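Local atomic coordinates of citrate synthase (Metallosphaera sedula, PDB entry 6ABW), a protein that probably catalyses the condensation of oxaloacetate with acetyl-CoA and water to give citrate and coenzyme A, a step of the tricarboxylic acid cycle. Residues K26-T31 / V358-E363; T201-V206 / V218-A223. One frame throughout, in Å; residues are numbered along the deposited sequence.

Contact 1 (K26-T31 / V358-E363)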
loop_
_atom_site.group_PDB
_atom_site.type_symbol
_atom_site.label_atom_id
_atom_site.label_comp_id
_atom_site.label_asym_id
_atom_site.label_seq_id
_atom_site.Cartn_x
_atom_site.Cartn_y
_atom_site.Cartn_z
ATOM N N LYS A 26 17.341 -7.615 3.016
ATOM C CA LYS A 26 17.749 -6.950 4.233
ATOM C C LYS A 26 18.403 -7.977 5.158
ATOM O O LYS A 26 18.292 -9.201 4.938
ATOM C CB LYS A 26 16.530 -6.250 4.932
ATOM C CG LYS A 26 15.538 -7.224 5.594
ATOM C CD LYS A 26 14.262 -6.536 6.086
ATOM C CE LYS A 26 14.422 -5.601 7.281
ATOM N NZ LYS A 26 14.479 -6.256 8.587
ATOM N N THR A 27 19.072 -7.483 6.191
ATOM C CA THR A 27 19.433 -8.309 7.324
ATOM C C THR A 27 18.349 -8.180 8.379
ATOM O O THR A 27 17.610 -7.203 8.391
ATOM C CB THR A 27 20.762 -7.864 7.953
ATOM O OG1 THR A 27 20.601 -6.560 8.504
ATOM C CG2 THR A 27 21.852 -7.839 6.921
ATOM N N THR A 28 18.239 -9.169 9.257
ATOM C CA THR A 28 17.346 -9.067 10.368
ATOM C C THR A 28 17.900 -9.745 11.592
ATOM O O THR A 28 18.652 -10.691 11.461
ATOM C CB THR A 28 15.899 -9.626 10.020
ATOM O OG1 THR A 28 15.014 -9.272 11.056
ATOM C CG2 THR A 28 15.864 -11.167 9.893
ATOM N N SER A 29 17.492 -9.259 12.755
ATOM C CA SER A 29 17.722 -9.888 14.046
ATOM C C SER A 29 16.446 -10.382 14.682
ATOM O O SER A 29 16.443 -10.830 15.804
ATOM C CB SER A 29 18.426 -8.915 15.015
ATOM O OG SER A 29 19.630 -8.539 14.428
ATOM N N LEU A 30 15.371 -10.411 13.917
ATOM C CA LEU A 30 14.056 -10.697 14.436
ATOM C C LEU A 30 13.757 -12.182 14.505
ATOM O O LEU A 30 13.345 -12.677 15.572
ATOM C CB LEU A 30 12.974 -10.007 13.578
ATOM C CG LEU A 30 12.972 -8.452 13.607
ATOM C CD1 LEU A 30 11.977 -7.895 12.555
ATOM C CD2 LEU A 30 12.678 -7.904 14.997
ATOM N N THR A 31 13.889 -12.862 13.370
ATOM C CA THR A 31 13.298 -14.181 13.206
ATOM C C THR A 31 14.316 -15.085 12.539
ATOM O O THR A 31 14.888 -14.705 11.495
ATOM C CB THR A 31 12.014 -14.108 12.330
ATOM O OG1 THR A 31 11.123 -13.156 12.933
ATOM C CG2 THR A 31 11.324 -15.325 12.324
ATOM N N VAL A 358 10.115 -2.799 9.399
ATOM C CA VAL A 358 10.300 -1.510 8.802
ATOM C C VAL A 358 11.189 -0.635 9.709
ATOM O O VAL A 358 12.026 0.083 9.170
ATOM C CB VAL A 358 9.030 -0.760 8.363
ATOM C CG1 VAL A 358 8.348 -1.584 7.254
ATOM C CG2 VAL A 358 8.073 -0.467 9.476
ATOM N N ILE A 359 11.062 -0.769 11.017
ATOM C CA ILE A 359 11.874 0.020 11.961
ATOM C C ILE A 359 13.326 -0.393 11.780
ATOM O O ILE A 359 14.183 0.448 11.632
ATOM C CB ILE A 359 11.422 -0.095 13.389
ATOM C CG1 ILE A 359 10.090 0.569 13.575
ATOM C CG2 ILE A 359 12.487 0.493 14.371
ATOM C CD1 ILE A 359 9.440 0.322 14.867
ATOM N N GLU A 360 13.586 -1.694 11.706
ATOM C CA GLU A 360 14.957 -2.210 11.455
ATOM C C GLU A 360 15.507 -1.690 10.178
ATOM O O GLU A 360 16.680 -1.234 10.094
ATOM C CB GLU A 360 14.960 -3.732 11.331
ATOM C CG GLU A 360 15.538 -4.517 12.440
ATOM C CD GLU A 360 15.692 -6.034 12.070
ATOM O OE1 GLU A 360 16.433 -6.689 12.835
ATOM O OE2 GLU A 360 15.087 -6.543 11.051
ATOM N N TYR A 361 14.674 -1.731 9.135
ATOM C CA TYR A 361 15.078 -1.277 7.841
ATOM C C TYR A 361 15.400 0.223 7.773
ATOM O O TYR A 361 16.450 0.602 7.221
ATOM C CB TYR A 361 14.040 -1.690 6.785
ATOM C CG TYR A 361 14.466 -1.366 5.394
ATOM C CD1 TYR A 361 15.339 -2.192 4.698
ATOM C CD2 TYR A 361 14.000 -0.221 4.787
ATOM C CE1 TYR A 361 15.716 -1.876 3.385
ATOM C CE2 TYR A 361 14.379 0.127 3.508
ATOM C CZ TYR A 361 15.235 -0.697 2.793
ATOM O OH TYR A 361 15.587 -0.283 1.497
ATOM N N VAL A 362 14.522 1.064 8.304
ATOM C CA VAL A 362 14.698 2.505 8.216
ATOM C C VAL A 362 15.941 2.870 9.080
ATOM O O VAL A 362 16.759 3.720 8.656
ATOM C CB VAL A 362 13.459 3.276 8.690
ATOM C CG1 VAL A 362 13.743 4.730 8.861
ATOM C CG2 VAL A 362 12.259 3.114 7.690
ATOM N N GLU A 363 16.051 2.268 10.263
ATOM C CA GLU A 363 17.108 2.718 11.216
ATOM C C GLU A 363 18.476 2.259 10.781
ATOM O O GLU A 363 19.438 2.918 11.067
ATOM C CB GLU A 363 16.785 2.313 12.633
ATOM C CG GLU A 363 15.649 3.093 13.218
ATOM C CD GLU A 363 15.390 2.776 14.689
ATOM O OE1 GLU A 363 16.209 1.949 15.262
ATOM O OE2 GLU A 363 14.387 3.285 15.320
#
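Glu360 reaches off its helix, extended beyond CG, and pushes its carboxylate into the bend where the strand carrying Lys26 and Thr28 ends. OE2 takes two partners: Lys26 NZ in a salt bridge 2.6 Å long, and Thr28 OG1, which donates a hydrogen bond at 2.7 Å. The other oxygen, OE1, receives the backbone N of Ser29 at 2.8 Å, nearly straight at 167°. Each Glu360 oxygen spends its syn lone pair on one donor, OE2 on Thr28 OG1 and OE1 on Ser29 N, which should fix the carboxylate's rotation. Lys26 meets the glutamate chain at about a right angle after folding back at chi3 (-69°) and chi4 (-80°); its CE packs 4.0 Å from Tyr361 CB, with Lys26 CB at the ring edge. Thr28 OG1 also accepts from Leu30 N, 3.1 Å away, closing an ST turn. An alanine in place of Glu360 would probably leave the Lys26 ammonium without this counter-charge and the Ser29 N-H without its acceptor. Lys26 and Thr28 are buried; Glu360 and Ser29 remain partly exposed, and there Ser29 CB touches OE1 loosely, at 3.7 Å. Leu30 lies over a carboxylate face and packs on Met63 of helix 56-65, while Lys26 NZ is also hydrogen-bonded to His357 ND1. Lys26, Thr27 and Thr28 pair in a parallel beta ladder with a strand of the second subunit, continuing the sheet across the interface.

Contact 2 (T201-V206 / V218-A223)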
loop_
_atom_site.group_PDB
_atom_site.type_symbol
_atom_site.label_atom_id
_atom_site.label_comp_id
_atom_site.label_asym_id
_atom_site.label_seq_id
_atom_site.Cartn_x
_atom_site.Cartn_y
_atom_site.Cartn_z
ATOM N N THR A 201 5.238 -7.964 3.770
ATOM C CA THR A 201 6.384 -7.367 4.423
ATOM C C THR A 201 7.185 -6.590 3.375
ATOM O O THR A 201 7.609 -5.462 3.647
ATOM C CB THR A 201 7.242 -8.448 5.143
ATOM O OG1 THR A 201 6.433 -9.165 6.080
ATOM C CG2 THR A 201 8.374 -7.818 5.914
ATOM N N THR A 202 7.342 -7.145 2.185
ATOM C CA THR A 202 8.052 -6.462 1.100
ATOM C C THR A 202 7.386 -5.096 0.748
ATOM O O THR A 202 8.082 -4.105 0.639
ATOM C CB THR A 202 8.182 -7.355 -0.123
ATOM O OG1 THR A 202 8.822 -8.585 0.220
ATOM C CG2 THR A 202 8.947 -6.680 -1.227
ATOM N N ALA A 203 6.041 -5.067 0.646
ATOM C CA ALA A 203 5.343 -3.808 0.383
ATOM C C ALA A 203 5.573 -2.798 1.480
ATOM O O ALA A 203 5.758 -1.610 1.196
ATOM C CB ALA A 203 3.866 -4.037 0.180
ATOM N N ALA A 204 5.543 -3.245 2.722
ATOM C CA ALA A 204 5.852 -2.368 3.877
ATOM C C ALA A 204 7.251 -1.785 3.753
ATOM O O ALA A 204 7.385 -0.615 3.943
ATOM C CB ALA A 204 5.666 -3.060 5.184
ATOM N N LEU A 205 8.244 -2.603 3.395
ATOM C CA LEU A 205 9.592 -2.175 3.261
ATOM C C LEU A 205 9.777 -1.144 2.143
ATOM O O LEU A 205 10.393 -0.112 2.339
ATOM C CB LEU A 205 10.509 -3.377 3.080
ATOM C CG LEU A 205 10.621 -4.307 4.290
ATOM C CD1 LEU A 205 11.392 -5.582 3.874
ATOM C CD2 LEU A 205 11.369 -3.652 5.454
ATOM N N VAL A 206 9.155 -1.382 0.996
ATOM C CA VAL A 206 9.186 -0.436 -0.105
ATOM C C VAL A 206 8.597 0.917 0.298
ATOM O O VAL A 206 9.126 1.976 -0.002
ATOM C CB VAL A 206 8.383 -0.958 -1.314
ATOM C CG1 VAL A 206 8.317 0.103 -2.417
ATOM C CG2 VAL A 206 9.102 -2.148 -1.865
ATOM N N VAL A 218 1.932 -0.215 6.990
ATOM C CA VAL A 218 0.917 -1.248 7.209
ATOM C C VAL A 218 -0.185 -1.224 6.133
ATOM O O VAL A 218 -0.653 -2.280 5.723
ATOM C CB VAL A 218 0.367 -1.207 8.661
ATOM C CG1 VAL A 218 -0.740 -2.197 8.857
ATOM C CG2 VAL A 218 1.524 -1.515 9.572
ATOM N N VAL A 219 -0.624 -0.071 5.672
ATOM C CA VAL A 219 -1.599 0.011 4.569
ATOM C C VAL A 219 -1.088 -0.770 3.352
ATOM O O VAL A 219 -1.836 -1.592 2.770
ATOM C CB VAL A 219 -1.932 1.461 4.170
ATOM C CG1 VAL A 219 -2.727 1.570 2.895
ATOM C CG2 VAL A 219 -2.660 2.079 5.290
ATOM N N ALA A 220 0.168 -0.544 2.995
ATOM C CA ALA A 220 0.714 -1.248 1.849
ATOM C C ALA A 220 0.794 -2.793 2.068
ATOM O O ALA A 220 0.513 -3.602 1.168
ATOM C CB ALA A 220 2.079 -0.713 1.522
ATOM N N ALA A 221 1.183 -3.176 3.265
ATOM C CA ALA A 221 1.173 -4.571 3.643
ATOM C C ALA A 221 -0.164 -5.214 3.505
ATOM O O ALA A 221 -0.298 -6.314 2.906
ATOM C CB ALA A 221 1.756 -4.761 5.044
ATOM N N LEU A 222 -1.201 -4.522 3.992
ATOM C CA LEU A 222 -2.546 -5.012 3.839
ATOM C C LEU A 222 -3.091 -5.062 2.435
ATOM O O LEU A 222 -3.810 -5.994 2.081
ATOM C CB LEU A 222 -3.483 -4.195 4.710
ATOM C CG LEU A 222 -3.269 -4.298 6.241
ATOM C CD1 LEU A 222 -3.985 -3.120 6.864
ATOM C CD2 LEU A 222 -3.779 -5.602 6.845
ATOM N N ALA A 223 -2.699 -4.083 1.621
ATOM C CA ALA A 223 -2.996 -4.096 0.186
ATOM C C ALA A 223 -2.454 -5.358 -0.478
ATOM O O ALA A 223 -3.143 -6.010 -1.259
ATOM C CB ALA A 223 -2.416 -2.859 -0.525
#
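Ala203 and Ala220 face each other where helices 199-208 and 214-225 come close, and the whole contact is made by alanines. The apolar part consists of two methyl pairs. Ala203 CB lies 4.0 Å from Ala220 CB, both methyls directed at the opposite helix. One residue further along each chain, Ala204 CB meets Ala221 CB at 4.3 Å, although these two bonds run more along the flank of the interface than straight across it. The helix axes make 146° with each other, antiparallel but well off straight.

A second kind of contact sets methyls against main chain, and it is reciprocal. Ala203 CB sits 3.5 Å from Ala220 O, and in return Ala220 CB lies 3.8 Å from Ala203 O. This is van der Waals packing of side chain on peptide, possible because the residues of the two segments that meet here are all alanines. The axes therefore approach to 7.3 Å, and the CA atoms of Ala204 and Ala221 are only 5.2 Å apart.

The hydrogen bonds lie along the helices rather than across the contact. Leu205 N, for example, is bonded to Thr201 O, and Leu222 N to Val218 O; Ala203 O also takes the hydroxyl of Thr207, and Ala223 O is bonded to Ser212 OG of the second subunit. The bulkier side chains turn to other neighbours: Val218 and Val219 pack on Phe112 of helix 104-119, and Thr201 on Trp354 of helix 342-365.

Val219 also meets Val219 of the second subunit, and Ala203 meets Val206 of that chain. A close, alanine-lined antiparallel helical hairpin at the subunit boundary is consistent with the dimer core of citrate synthases, where helix pairs from both chains are sandwiched together.

In the fold
Helix 342-365 is the element that ties the two contacts together: its segment 358-363 receives the N-terminal strand in contact 1 and rests on helix 199-208 of contact 2. The centres of the two contacts are about 14 Å apart, and they meet mostly through apolar packing. Tyr361 CB lies 3.6 Å from Leu205 CD2, and the aliphatic part of Lys26 also runs over Leu205, CD to CD1 3.7 Å. Contact 2 is wholly buried and relies on methyls and closeness of backbone; contact 1, farther from the middle of the chain and partly exposed, relies on charge and hydrogen bonds. Both reach the second subunit, one through a shared beta ladder, the other mainly through helix packing.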